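T-lymphoma invasion and metastasis-inducing protein 1 (Homo sapiens, PDB 4K2P) probably activates Rac-type GTPases as an exchange factor, its PH and coiled-coil-extension region binding phosphoinositides and partner proteins such as Par-3. Local coordinates at residues 83-88 / 100-105; 14-19 / 37-42; 211-216 / 231-236; 72-77 / 89-94. The protein carries 5 engineered substitutions. All blocks are in the same frame, centred on the assembly; numbering follows the deposited sequence.

Contacts 1, 2 and 4 belong to one curved antiparallel sheet of the PH domain, and contact 3 lies in the helical coiled-coil extension that packs against it. Contacts 1 and 2, centres 11 Å apart, are joined through strands 98-102 and 10-23, where Gln102 N lies 2.9 Å from Ala15 O. Contacts 1 and 4 share the next strand pair, with Phe101 O 2.9 Å from Phe89 N. Contact 3 sits about 13 Å, centre to centre, from contact 4 and touches it: Ser234 OG is 3.3 Å from Cys90 SG, so extension and sheet meet directly. A bound calcium ion lies about 13 Å from the Phe236 side chain.

Contact 1 (83-88 / 100-105); sequences PKKDFV and LFQTTS
Lys85 lays its CB and CD against the amide of Gln102, the two side chains crossing at about a right angle where the loop between strands 75-78 and 88-92 passes alongside the end of strand 98-102 in the antiparallel sheet of the PH domain. At Asp86 it is the backbone that acts: Gln102 NE2 donates to Asp86 O over 3.3 Å, in the plane of both the carbonyl and the amide. Gln102 gets there with CG anti to its backbone N (chi1 -174°) and an extended chain beyond.

Phe87, in a left-handed backbone conformation, buries the most surface in this contact. Its ring is sandwiched, with Ser105 CA 3.5 Å above the middle of one face in a CH-pi contact and Asp86 CB 3.8 Å over the middle of the other. Thr103 O stands at the ring's edge, and Phe87 O takes the nearly straight bond from Thr103 N at 3.0 Å. A serine in this place would probably leave Ser105, the N-cap of helix 106-128, without its aromatic cover and let the turn before that helix move more freely.

Val88 starts the regular strand, forming a non-hydrogen-bonded pair with Gln102 while its own backbone bonds to Val79. Its CG1 reaches Leu100 CD2 at 3.9 Å, and its CA approaches Phe101 O to 3.1 Å in a CA-H...O contact.

Contact 2 (14-19 / 37-42); sequences LAVKNF and KHYWVS
Leu14 gives up the most surface here. Its CD1 comes up against Val41, 3.8 Å from CB, the two side chains lying crosswise. The backbone at Leu14 is gripped twice by Tyr39, since N gives to Tyr39 O and O takes from Tyr39 N, both at 3.0 Å and nearly straight.

Val16, two residues on, points to the same face of the sheet. Its chi1 of -175° puts CG1 trans to the amide nitrogen and leaves CG2 to meet the edge of the Tyr39 ring, 3.9 Å from CD2. These are neighbouring strands of the PH-domain sheet, 10-23 and 37-44, but their local directions make 121°, far from straight antiparallel, as expected where such a sheet curls toward a barrel. Phe101 of strand 98-102 packs on Leu14 and Val16 alike, and Phe50 of strand 47-51 touches Val16 and Val41.

Lys37 contributes through its backbone while the amine end of its chain leads away. Lys37 N bonds to Val16 O at 3.0 Å, whereas the return bond from Val16 N to Lys37 O is short at 2.8 Å yet clearly bent, 139° at the hydrogen.

Contact 3 (211-216 / 231-236); sequences KRLLAF and FSVSSF
Phe236 turns the edge of its ring to segment 211-216, so that CE2 comes 3.3 Å from Leu213 O, which lies in the ring plane. A chi1 of -172° swings the ring away from the backbone N and across to the other segment, where it also meets the side chain of Leu213, whose CG is 3.9 Å from CE2. Leu213 divides its branches: CD1 stays by the same ring, and CD2 goes to Val233, 3.8 Å from CG1, with the two side chains roughly perpendicular. Leu214 puts CD2 3.7 Å from Ser232 O and 4.1 Å from Phe236 CD2.

This joins two short helices of the CC-Ex region, and the long helix 168-203 backs them: Phe193 touches both Leu213 and Val233, and Met190 touches Phe236. Ser232 is the N-cap of helix 233-241, its OG accepting from Ser235 N at 3.2 Å.

No hydrogen bond crosses between the segments, so the contact rests on apolar surface. Leu213 O already accepts from Phe216 N, and the weakly positive rim of the Phe236 ring probably adds a mild electrostatic attraction to this carbonyl.

Contact 4 (72-77 / 89-94); sequences ENSIVQ and FCLSNS
Ile75 and Ser92 pair through two backbone bonds, and Gln77 and Cys90 through two more, making the ladder of the beta hairpin 75-78/88-92 in the PH-domain sheet. The shortest of the four runs from Cys90 N to Gln77 O at 2.8 Å. Between these rungs Val76 CA points its hydrogen at Cys90 O, 3.2 Å away.

Apolar contacts gather on the face of Val76 and Leu91. Val76 CG1 lies beside the Phe89 ring, 3.5 Å from CD2, the two side chains pointing the same way, and Val76 CG2 meets Leu91 CD1 at 4.0 Å. The Leu91 side chain leaves opposite its own backbone N (chi1 -175°), which brings CD2 to Ser74, 3.6 Å from OG; that hydroxyl bonds to Val71 O. Replacing Leu91 by alanine would probably open a gap between Val76 and Ser74 and leave Phe101, which packs on the same side chain, less firmly seated. Helix 106-128 covers this face, with Ile113 and Ile116 on Val76.

Polar links run through water at two places. One water gives a proton to Glu72 O and accepts from Ser94 N, bridging the two loop ends beyond the ladder. The other donates to Ile75 O at 2.9 Å and is hydrogen-bonded to Ser92 OG at 2.8 Å, a hydroxyl also bonded to His237 ND1.

Contact 1 (83-88 / 100-105)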
loop_
_atom_site.group_PDB
_atom_site.type_symbol
_atom_site.label_atom_id
_atom_site.label_comp_id
_atom_site.label_asym_id
_atom_site.label_seq_id
_atom_site.Cartn_x
_atom_site.Cartn_y
_atom_site.Cartn_z
ATOM N N PRO A 83 -7.699 9.268 15.715
ATOM C CA PRO A 83 -8.205 10.223 16.703
ATOM C C PRO A 83 -8.829 9.612 17.963
ATOM O O PRO A 83 -9.047 10.356 18.924
ATOM C CB PRO A 83 -9.260 11.003 15.911
ATOM C CG PRO A 83 -9.696 10.081 14.829
ATOM C CD PRO A 83 -8.531 9.212 14.498
ATOM N N LYS A 84 -9.117 8.312 17.968
ATOM C CA LYS A 84 -9.854 7.712 19.086
ATOM C C LYS A 84 -9.210 6.457 19.684
ATOM O O LYS A 84 -9.500 6.100 20.828
ATOM C CB LYS A 84 -11.296 7.436 18.659
ATOM C CG LYS A 84 -12.087 8.738 18.559
ATOM C CD LYS A 84 -13.505 8.581 18.049
ATOM C CE LYS A 84 -14.222 9.929 18.115
ATOM N NZ LYS A 84 -15.635 9.881 17.651
ATOM N N LYS A 85 -8.361 5.782 18.918
ATOM C CA LYS A 85 -7.814 4.495 19.349
ATOM C C LYS A 85 -6.300 4.424 19.203
ATOM O O LYS A 85 -5.736 4.930 18.227
ATOM C CB LYS A 85 -8.461 3.365 18.553
ATOM C CG LYS A 85 -9.965 3.358 18.676
ATOM C CD LYS A 85 -10.567 2.024 18.291
ATOM C CE LYS A 85 -12.074 2.039 18.481
ATOM N NZ LYS A 85 -12.467 2.521 19.834
ATOM N N ASP A 86 -5.650 3.804 20.189
ATOM C CA ASP A 86 -4.216 3.530 20.121
ATOM C C ASP A 86 -3.957 2.187 19.434
ATOM O O ASP A 86 -4.835 1.334 19.370
ATOM C CB ASP A 86 -3.587 3.534 21.523
ATOM C CG ASP A 86 -3.537 4.920 22.149
ATOM O OD1 ASP A 86 -3.418 5.918 21.403
ATOM O OD2 ASP A 86 -3.614 5.013 23.391
ATOM N N PHE A 87 -2.752 2.033 18.895
ATOM C CA PHE A 87 -2.283 0.778 18.313
ATOM C C PHE A 87 -3.085 0.345 17.097
ATOM O O PHE A 87 -3.322 -0.844 16.876
ATOM C CB PHE A 87 -2.291 -0.309 19.385
ATOM C CG PHE A 87 -1.663 0.133 20.664
ATOM C CD1 PHE A 87 -0.443 0.787 20.647
ATOM C CD2 PHE A 87 -2.293 -0.064 21.876
ATOM C CE1 PHE A 87 0.146 1.221 21.824
ATOM C CE2 PHE A 87 -1.707 0.368 23.052
ATOM C CZ PHE A 87 -0.484 1.014 23.018
ATOM N N VAL A 88 -3.463 1.333 16.293
ATOM C CA VAL A 88 -4.119 1.098 15.019
ATOM C C VAL A 88 -3.071 1.022 13.910
ATOM O O VAL A 88 -2.111 1.785 13.916
ATOM C CB VAL A 88 -5.146 2.213 14.700
ATOM C CG1 VAL A 88 -5.788 1.999 13.337
ATOM C CG2 VAL A 88 -6.209 2.263 15.777
ATOM N N LEU A 100 -8.545 -1.121 8.543
ATOM C CA LEU A 100 -7.950 -0.774 9.823
ATOM C C LEU A 100 -7.955 -1.961 10.788
ATOM O O LEU A 100 -8.900 -2.736 10.830
ATOM C CB LEU A 100 -8.693 0.402 10.450
ATOM C CG LEU A 100 -8.627 1.721 9.672
ATOM C CD1 LEU A 100 -9.593 2.704 10.274
ATOM C CD2 LEU A 100 -7.216 2.295 9.674
ATOM N N PHE A 101 -6.899 -2.041 11.585
ATOM C CA PHE A 101 -6.715 -3.077 12.585
ATOM C C PHE A 101 -6.260 -2.427 13.888
ATOM O O PHE A 101 -5.451 -1.504 13.854
ATOM C CB PHE A 101 -5.667 -4.097 12.145
ATOM C CG PHE A 101 -5.967 -4.778 10.849
ATOM C CD1 PHE A 101 -6.711 -5.951 10.812
ATOM C CD2 PHE A 101 -5.465 -4.275 9.665
ATOM C CE1 PHE A 101 -6.964 -6.592 9.612
ATOM C CE2 PHE A 101 -5.712 -4.913 8.464
ATOM C CZ PHE A 101 -6.463 -6.073 8.436
ATOM N N GLN A 102 -6.775 -2.897 15.024
ATOM C CA GLN A 102 -6.295 -2.452 16.329
ATOM C C GLN A 102 -5.760 -3.644 17.121
ATOM O O GLN A 102 -6.443 -4.666 17.272
ATOM C CB GLN A 102 -7.399 -1.755 17.129
ATOM C CG GLN A 102 -6.906 -1.143 18.463
ATOM C CD GLN A 102 -8.037 -0.738 19.398
ATOM O OE1 GLN A 102 -9.134 -1.292 19.344
ATOM N NE2 GLN A 102 -7.767 0.230 20.268
ATOM N N THR A 103 -4.535 -3.496 17.615
ATOM C CA THR A 103 -3.903 -4.484 18.474
ATOM C C THR A 103 -3.678 -3.875 19.883
ATOM O O THR A 103 -4.303 -2.868 20.234
ATOM C CB THR A 103 -2.587 -4.980 17.828
ATOM O OG1 THR A 103 -2.038 -6.068 18.581
ATOM C CG2 THR A 103 -1.575 -3.852 17.716
ATOM N N THR A 104 -2.798 -4.480 20.679
ATOM C CA THR A 104 -2.758 -4.259 22.124
ATOM C C THR A 104 -1.593 -3.407 22.597
ATOM O O THR A 104 -1.611 -2.906 23.714
ATOM C CB THR A 104 -2.679 -5.604 22.875
ATOM O OG1 THR A 104 -1.686 -6.430 22.251
ATOM C CG2 THR A 104 -4.013 -6.321 22.839
ATOM N N SER A 105 -0.571 -3.260 21.761
ATOM C CA SER A 105 0.623 -2.511 22.142
ATOM C C SER A 105 1.431 -2.123 20.923
ATOM O O SER A 105 1.176 -2.593 19.819
ATOM C CB SER A 105 1.500 -3.329 23.099
ATOM O OG SER A 105 2.047 -4.462 22.447
#

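Contact 2 (14-19 / 37-42)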
loop_
_atom_site.group_PDB
_atom_site.type_symbol
_atom_site.label_atom_id
_atom_site.label_comp_id
_atom_site.label_asym_id
_atom_site.label_seq_id
_atom_site.Cartn_x
_atom_site.Cartn_y
_atom_site.Cartn_z
ATOM N N LEU A 14 -7.683 -9.345 16.714
ATOM C CA LEU A 14 -7.646 -7.955 16.279
ATOM C C LEU A 14 -9.047 -7.394 16.144
ATOM O O LEU A 14 -9.970 -8.115 15.764
ATOM C CB LEU A 14 -6.940 -7.827 14.929
ATOM C CG LEU A 14 -5.474 -8.251 14.861
ATOM C CD1 LEU A 14 -4.990 -8.302 13.405
ATOM C CD2 LEU A 14 -4.622 -7.309 15.691
ATOM N N ALA A 15 -9.204 -6.110 16.455
ATOM C CA ALA A 15 -10.395 -5.372 16.055
ATOM C C ALA A 15 -10.159 -4.925 14.615
ATOM O O ALA A 15 -9.041 -4.571 14.256
ATOM C CB ALA A 15 -10.646 -4.187 16.966
ATOM N N VAL A 16 -11.203 -4.955 13.794
ATOM C CA VAL A 16 -11.070 -4.753 12.350
ATOM C C VAL A 16 -12.218 -3.901 11.832
ATOM O O VAL A 16 -13.349 -4.002 12.311
ATOM C CB VAL A 16 -11.051 -6.085 11.582
ATOM C CG1 VAL A 16 -10.793 -5.846 10.094
ATOM C CG2 VAL A 16 -9.983 -7.023 12.162
ATOM N N LYS A 17 -11.910 -3.061 10.850
ATOM C CA LYS A 17 -12.864 -2.121 10.294
ATOM C C LYS A 17 -12.507 -1.866 8.831
ATOM O O LYS A 17 -11.376 -1.503 8.549
ATOM C CB LYS A 17 -12.802 -0.835 11.110
ATOM C CG LYS A 17 -13.780 0.235 10.773
ATOM C CD LYS A 17 -13.633 1.324 11.809
ATOM C CE LYS A 17 -14.574 2.461 11.575
ATOM N NZ LYS A 17 -14.952 3.095 12.864
ATOM N N ASN A 18 -13.435 -2.058 7.901
ATOM C CA ASN A 18 -13.178 -1.652 6.514
ATOM C C ASN A 18 -13.005 -0.139 6.424
ATOM O O ASN A 18 -13.725 0.607 7.074
ATOM C CB ASN A 18 -14.296 -2.112 5.589
ATOM C CG ASN A 18 -14.402 -3.620 5.517
ATOM O OD1 ASN A 18 -13.426 -4.330 5.728
ATOM N ND2 ASN A 18 -15.581 -4.111 5.184
ATOM N N PHE A 19 -12.049 0.302 5.617
ATOM C CA PHE A 19 -11.633 1.699 5.606
ATOM C C PHE A 19 -11.831 2.368 4.235
ATOM O O PHE A 19 -12.519 3.385 4.131
ATOM C CB PHE A 19 -10.172 1.792 6.046
ATOM C CG PHE A 19 -9.678 3.197 6.210
ATOM C CD1 PHE A 19 -10.424 4.128 6.913
ATOM C CD2 PHE A 19 -8.456 3.581 5.688
ATOM C CE1 PHE A 19 -9.974 5.422 7.069
ATOM C CE2 PHE A 19 -7.999 4.868 5.844
ATOM C CZ PHE A 19 -8.757 5.792 6.535
ATOM N N LYS A 37 -15.227 -4.668 14.524
ATOM C CA LYS A 37 -15.617 -6.054 14.809
ATOM C C LYS A 37 -14.357 -6.846 15.142
ATOM O O LYS A 37 -13.314 -6.616 14.547
ATOM C CB LYS A 37 -16.335 -6.690 13.615
ATOM C CG LYS A 37 -17.796 -6.285 13.461
ATOM C CD LYS A 37 -18.461 -6.994 12.278
ATOM C CE LYS A 37 -18.649 -8.494 12.515
ATOM N NZ LYS A 37 -19.771 -8.783 13.456
ATOM N N HIS A 38 -14.440 -7.773 16.088
ATOM C CA HIS A 38 -13.262 -8.553 16.449
ATOM C C HIS A 38 -13.203 -9.871 15.673
ATOM O O HIS A 38 -14.214 -10.519 15.411
ATOM C CB HIS A 38 -13.223 -8.803 17.965
ATOM C CG HIS A 38 -14.114 -9.907 18.436
ATOM N ND1 HIS A 38 -15.487 -9.857 18.335
ATOM C CD2 HIS A 38 -13.826 -11.080 19.050
ATOM C CE1 HIS A 38 -16.004 -10.963 18.841
ATOM N NE2 HIS A 38 -15.016 -11.722 19.280
ATOM N N TYR A 39 -11.990 -10.248 15.303
ATOM C CA TYR A 39 -11.729 -11.503 14.627
ATOM C C TYR A 39 -10.444 -12.096 15.156
ATOM O O TYR A 39 -9.576 -11.381 15.635
ATOM C CB TYR A 39 -11.577 -11.308 13.121
ATOM C CG TYR A 39 -12.806 -10.871 12.383
ATOM C CD1 TYR A 39 -13.767 -11.790 12.001
ATOM C CD2 TYR A 39 -12.987 -9.541 12.025
ATOM C CE1 TYR A 39 -14.889 -11.396 11.300
ATOM C CE2 TYR A 39 -14.102 -9.140 11.323
ATOM C CZ TYR A 39 -15.050 -10.071 10.964
ATOM O OH TYR A 39 -16.167 -9.673 10.267
ATOM N N TRP A 40 -10.328 -13.407 15.066
ATOM C CA TRP A 40 -9.028 -14.049 15.064
ATOM C C TRP A 40 -8.472 -13.948 13.639
ATOM O O TRP A 40 -9.062 -14.453 12.696
ATOM C CB TRP A 40 -9.133 -15.500 15.505
ATOM C CG TRP A 40 -7.813 -16.172 15.625
ATOM C CD1 TRP A 40 -7.266 -17.070 14.755
ATOM C CD2 TRP A 40 -6.858 -15.995 16.673
ATOM N NE1 TRP A 40 -6.035 -17.468 15.205
ATOM C CE2 TRP A 40 -5.760 -16.821 16.379
ATOM C CE3 TRP A 40 -6.827 -15.220 17.836
ATOM C CZ2 TRP A 40 -4.639 -16.894 17.204
ATOM C CZ3 TRP A 40 -5.715 -15.291 18.650
ATOM C CH2 TRP A 40 -4.636 -16.120 18.333
ATOM N N VAL A 41 -7.353 -13.266 13.485
ATOM C CA VAL A 41 -6.782 -13.016 12.170
ATOM C C VAL A 41 -5.518 -13.831 12.024
ATOM O O VAL A 41 -4.645 -13.769 12.871
ATOM C CB VAL A 41 -6.488 -11.519 11.964
ATOM C CG1 VAL A 41 -5.846 -11.267 10.590
ATOM C CG2 VAL A 41 -7.770 -10.725 12.107
ATOM N N SER A 42 -5.420 -14.574 10.925
ATOM C CA SER A 42 -4.325 -15.494 10.697
ATOM C C SER A 42 -3.718 -15.286 9.312
ATOM O O SER A 42 -4.388 -15.414 8.298
ATOM C CB SER A 42 -4.816 -16.932 10.846
ATOM O OG SER A 42 -3.761 -17.852 10.673
#

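Contact 3 (211-216 / 231-236)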
loop_
_atom_site.group_PDB
_atom_site.type_symbol
_atom_site.label_atom_id
_atom_site.label_comp_id
_atom_site.label_asym_id
_atom_site.label_seq_id
_atom_site.Cartn_x
_atom_site.Cartn_y
_atom_site.Cartn_z
ATOM N N LYS A 211 5.867 11.160 5.134
ATOM C CA LYS A 211 5.711 12.535 4.662
ATOM C C LYS A 211 6.427 12.773 3.333
ATOM O O LYS A 211 5.932 13.512 2.483
ATOM C CB LYS A 211 6.210 13.530 5.711
ATOM C CG LYS A 211 5.253 13.732 6.879
ATOM C CD LYS A 211 3.955 14.358 6.387
ATOM C CE LYS A 211 3.351 15.330 7.383
ATOM N NZ LYS A 211 2.949 14.710 8.676
ATOM N N ARG A 212 7.583 12.146 3.151
ATOM C CA ARG A 212 8.302 12.266 1.889
ATOM C C ARG A 212 7.506 11.691 0.731
ATOM O O ARG A 212 7.541 12.230 -0.369
ATOM C CB ARG A 212 9.654 11.562 1.956
ATOM C CG ARG A 212 10.761 12.369 2.585
ATOM C CD ARG A 212 12.093 11.687 2.344
ATOM N NE ARG A 212 13.189 12.345 3.048
ATOM C CZ ARG A 212 13.874 13.376 2.558
ATOM N NH1 ARG A 212 13.572 13.876 1.366
ATOM N NH2 ARG A 212 14.861 13.912 3.261
ATOM N N LEU A 213 6.791 10.595 0.967
ATOM C CA LEU A 213 6.016 9.982 -0.102
ATOM C C LEU A 213 4.853 10.872 -0.492
ATOM O O LEU A 213 4.580 11.055 -1.681
ATOM C CB LEU A 213 5.492 8.602 0.298
ATOM C CG LEU A 213 4.588 7.915 -0.731
ATOM C CD1 LEU A 213 5.344 7.621 -2.027
ATOM C CD2 LEU A 213 3.993 6.638 -0.167
ATOM N N LEU A 214 4.153 11.407 0.501
ATOM C CA LEU A 214 2.955 12.195 0.220
ATOM C C LEU A 214 3.246 13.425 -0.626
ATOM O O LEU A 214 2.385 13.883 -1.373
ATOM C CB LEU A 214 2.274 12.618 1.517
ATOM C CG LEU A 214 1.353 11.545 2.085
ATOM C CD1 LEU A 214 0.971 11.884 3.505
ATOM C CD2 LEU A 214 0.108 11.393 1.209
ATOM N N ALA A 215 4.454 13.960 -0.507
ATOM C CA ALA A 215 4.837 15.131 -1.284
ATOM C C ALA A 215 4.836 14.842 -2.791
ATOM O O ALA A 215 4.796 15.757 -3.596
ATOM C CB ALA A 215 6.207 15.627 -0.842
ATOM N N PHE A 216 4.872 13.567 -3.171
ATOM C CA PHE A 216 4.856 13.178 -4.581
ATOM C C PHE A 216 3.450 13.057 -5.152
ATOM O O PHE A 216 3.285 12.855 -6.349
ATOM C CB PHE A 216 5.590 11.844 -4.781
ATOM C CG PHE A 216 7.074 11.954 -4.642
ATOM C CD1 PHE A 216 7.810 12.648 -5.583
ATOM C CD2 PHE A 216 7.731 11.379 -3.569
ATOM C CE1 PHE A 216 9.173 12.768 -5.459
ATOM C CE2 PHE A 216 9.094 11.493 -3.434
ATOM C CZ PHE A 216 9.821 12.190 -4.386
ATOM N N PHE A 231 -5.813 12.099 4.011
ATOM C CA PHE A 231 -4.519 12.292 3.366
ATOM C C PHE A 231 -3.492 11.489 4.130
ATOM O O PHE A 231 -3.044 11.897 5.198
ATOM C CB PHE A 231 -4.095 13.764 3.356
ATOM C CG PHE A 231 -4.977 14.653 2.537
ATOM C CD1 PHE A 231 -6.196 15.088 3.028
ATOM C CD2 PHE A 231 -4.577 15.068 1.278
ATOM C CE1 PHE A 231 -7.005 15.921 2.272
ATOM C CE2 PHE A 231 -5.380 15.900 0.518
ATOM C CZ PHE A 231 -6.596 16.322 1.009
ATOM N N SER A 232 -3.105 10.356 3.565
ATOM C CA SER A 232 -2.166 9.463 4.214
ATOM C C SER A 232 -1.524 8.572 3.168
ATOM O O SER A 232 -1.978 8.509 2.030
ATOM C CB SER A 232 -2.874 8.607 5.256
ATOM O OG SER A 232 -3.722 7.680 4.593
ATOM N N VAL A 233 -0.456 7.893 3.553
ATOM C CA VAL A 233 0.169 6.909 2.689
ATOM C C VAL A 233 -0.860 5.874 2.261
ATOM O O VAL A 233 -0.838 5.425 1.131
ATOM C CB VAL A 233 1.355 6.225 3.389
ATOM C CG1 VAL A 233 1.886 5.056 2.557
ATOM C CG2 VAL A 233 2.460 7.241 3.624
ATOM N N SER A 234 -1.772 5.512 3.158
ATOM C CA SER A 234 -2.745 4.461 2.862
ATOM C C SER A 234 -3.751 4.857 1.781
ATOM O O SER A 234 -4.103 4.036 0.936
ATOM C CB SER A 234 -3.495 4.055 4.131
ATOM O OG SER A 234 -2.608 3.469 5.063
ATOM N N SER A 235 -4.238 6.095 1.816
ATOM C CA SER A 235 -5.192 6.550 0.811
ATOM C C SER A 235 -4.488 6.827 -0.524
ATOM O O SER A 235 -5.052 6.611 -1.590
ATOM C CB SER A 235 -5.930 7.796 1.303
ATOM O OG SER A 235 -5.036 8.875 1.499
ATOM N N PHE A 236 -3.254 7.306 -0.442
ATOM C CA PHE A 236 -2.420 7.556 -1.612
ATOM C C PHE A 236 -2.224 6.231 -2.334
ATOM O O PHE A 236 -2.443 6.126 -3.537
ATOM C CB PHE A 236 -1.084 8.164 -1.168
ATOM C CG PHE A 236 -0.197 8.638 -2.290
ATOM C CD1 PHE A 236 -0.621 8.642 -3.611
ATOM C CD2 PHE A 236 1.078 9.091 -2.006
ATOM C CE1 PHE A 236 0.216 9.088 -4.625
ATOM C CE2 PHE A 236 1.913 9.543 -3.017
ATOM C CZ PHE A 236 1.483 9.535 -4.326
#

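Contact 4 (72-77 / 89-94)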
loop_
_atom_site.group_PDB
_atom_site.type_symbol
_atom_site.label_atom_id
_atom_site.label_comp_id
_atom_site.label_asym_id
_atom_site.label_seq_id
_atom_site.Cartn_x
_atom_site.Cartn_y
_atom_site.Cartn_z
ATOM N N GLU A 72 -1.024 -9.688 -1.103
ATOM C CA GLU A 72 0.162 -9.564 -1.950
ATOM C C GLU A 72 0.305 -8.108 -2.367
ATOM O O GLU A 72 -0.684 -7.457 -2.676
ATOM C CB GLU A 72 0.078 -10.458 -3.198
ATOM C CG GLU A 72 0.760 -11.812 -3.050
ATOM C CD GLU A 72 0.768 -12.647 -4.332
ATOM O OE1 GLU A 72 0.910 -12.085 -5.439
ATOM O OE2 GLU A 72 0.632 -13.883 -4.225
ATOM N N ASN A 73 1.527 -7.595 -2.319
ATOM C CA ASN A 73 1.842 -6.240 -2.781
ATOM C C ASN A 73 1.071 -5.162 -2.016
ATOM O O ASN A 73 0.693 -4.134 -2.572
ATOM C CB ASN A 73 1.590 -6.115 -4.290
ATOM C CG ASN A 73 2.546 -6.962 -5.110
ATOM O OD1 ASN A 73 3.754 -6.962 -4.874
ATOM N ND2 ASN A 73 2.012 -7.688 -6.077
ATOM N N SER A 74 0.872 -5.400 -0.724
ATOM C CA SER A 74 0.223 -4.445 0.163
ATOM C C SER A 74 1.225 -3.517 0.849
ATOM O O SER A 74 2.435 -3.733 0.801
ATOM C CB SER A 74 -0.586 -5.179 1.229
ATOM O OG SER A 74 -1.693 -5.840 0.657
ATOM N N ILE A 75 0.704 -2.470 1.474
ATOM C CA ILE A 75 1.473 -1.650 2.393
ATOM C C ILE A 75 0.728 -1.632 3.721
ATOM O O ILE A 75 -0.490 -1.562 3.756
ATOM C CB ILE A 75 1.659 -0.202 1.875
ATOM C CG1 ILE A 75 2.543 -0.180 0.625
ATOM C CG2 ILE A 75 2.289 0.681 2.952
ATOM C CD1 ILE A 75 2.555 1.170 -0.112
ATOM N N VAL A 76 1.470 -1.664 4.816
ATOM C CA VAL A 76 0.892 -1.550 6.135
ATOM C C VAL A 76 1.584 -0.364 6.790
ATOM O O VAL A 76 2.802 -0.216 6.683
ATOM C CB VAL A 76 1.065 -2.826 6.986
ATOM C CG1 VAL A 76 0.212 -2.739 8.240
ATOM C CG2 VAL A 76 0.687 -4.066 6.188
ATOM N N GLN A 77 0.794 0.481 7.446
ATOM C CA GLN A 77 1.282 1.681 8.126
ATOM C C GLN A 77 0.642 1.806 9.501
ATOM O O GLN A 77 -0.563 1.651 9.637
ATOM C CB GLN A 77 0.959 2.946 7.323
ATOM C CG GLN A 77 1.658 3.061 5.982
ATOM C CD GLN A 77 3.101 3.484 6.123
ATOM O OE1 GLN A 77 3.405 4.670 6.264
ATOM N NE2 GLN A 77 4.001 2.518 6.070
ATOM N N PHE A 89 -3.213 0.060 13.008
ATOM C CA PHE A 89 -2.467 0.071 11.750
ATOM C C PHE A 89 -3.421 -0.151 10.591
ATOM O O PHE A 89 -4.532 -0.615 10.787
ATOM C CB PHE A 89 -1.336 -0.964 11.745
ATOM C CG PHE A 89 -1.769 -2.384 12.026
ATOM C CD1 PHE A 89 -1.920 -2.837 13.324
ATOM C CD2 PHE A 89 -1.950 -3.285 10.987
ATOM C CE1 PHE A 89 -2.288 -4.152 13.577
ATOM C CE2 PHE A 89 -2.309 -4.587 11.233
ATOM C CZ PHE A 89 -2.476 -5.027 12.530
ATOM N N CYS A 90 -2.983 0.209 9.386
ATOM C CA CYS A 90 -3.832 0.218 8.204
ATOM C C CYS A 90 -3.145 -0.555 7.088
ATOM O O CYS A 90 -1.994 -0.277 6.757
ATOM C CB CYS A 90 -4.125 1.654 7.755
ATOM S SG CYS A 90 -5.140 1.788 6.258
ATOM N N LEU A 91 -3.831 -1.557 6.547
ATOM C CA LEU A 91 -3.350 -2.273 5.372
ATOM C C LEU A 91 -4.068 -1.759 4.146
ATOM O O LEU A 91 -5.286 -1.682 4.132
ATOM C CB LEU A 91 -3.568 -3.787 5.519
ATOM C CG LEU A 91 -2.990 -4.663 4.395
ATOM C CD1 LEU A 91 -2.536 -6.006 4.921
ATOM C CD2 LEU A 91 -3.990 -4.880 3.271
ATOM N N SER A 92 -3.317 -1.383 3.119
ATOM C CA SER A 92 -3.893 -1.088 1.816
ATOM C C SER A 92 -3.358 -2.121 0.833
ATOM O O SER A 92 -2.159 -2.337 0.757
ATOM C CB SER A 92 -3.560 0.337 1.366
ATOM O OG SER A 92 -2.198 0.655 1.607
ATOM N N ASN A 93 -4.252 -2.757 0.084
ATOM C CA ASN A 93 -3.871 -3.880 -0.755
ATOM C C ASN A 93 -3.558 -3.437 -2.177
ATOM O O ASN A 93 -3.448 -2.249 -2.450
ATOM C CB ASN A 93 -4.976 -4.944 -0.741
ATOM C CG ASN A 93 -6.226 -4.509 -1.474
ATOM O OD1 ASN A 93 -6.337 -3.372 -1.913
ATOM N ND2 ASN A 93 -7.176 -5.424 -1.613
ATOM N N SER A 94 -3.392 -4.394 -3.078
ATOM C CA SER A 94 -2.996 -4.085 -4.448
ATOM C C SER A 94 -4.177 -3.663 -5.320
ATOM O O SER A 94 -3.992 -3.349 -6.485
ATOM C CB SER A 94 -2.287 -5.294 -5.069
ATOM O OG SER A 94 -3.183 -6.380 -5.223
HETATM O O HOH W 1 -3.387 -7.394 -2.328
HETATM O O HOH W 2 -1.223 1.263 4.174
#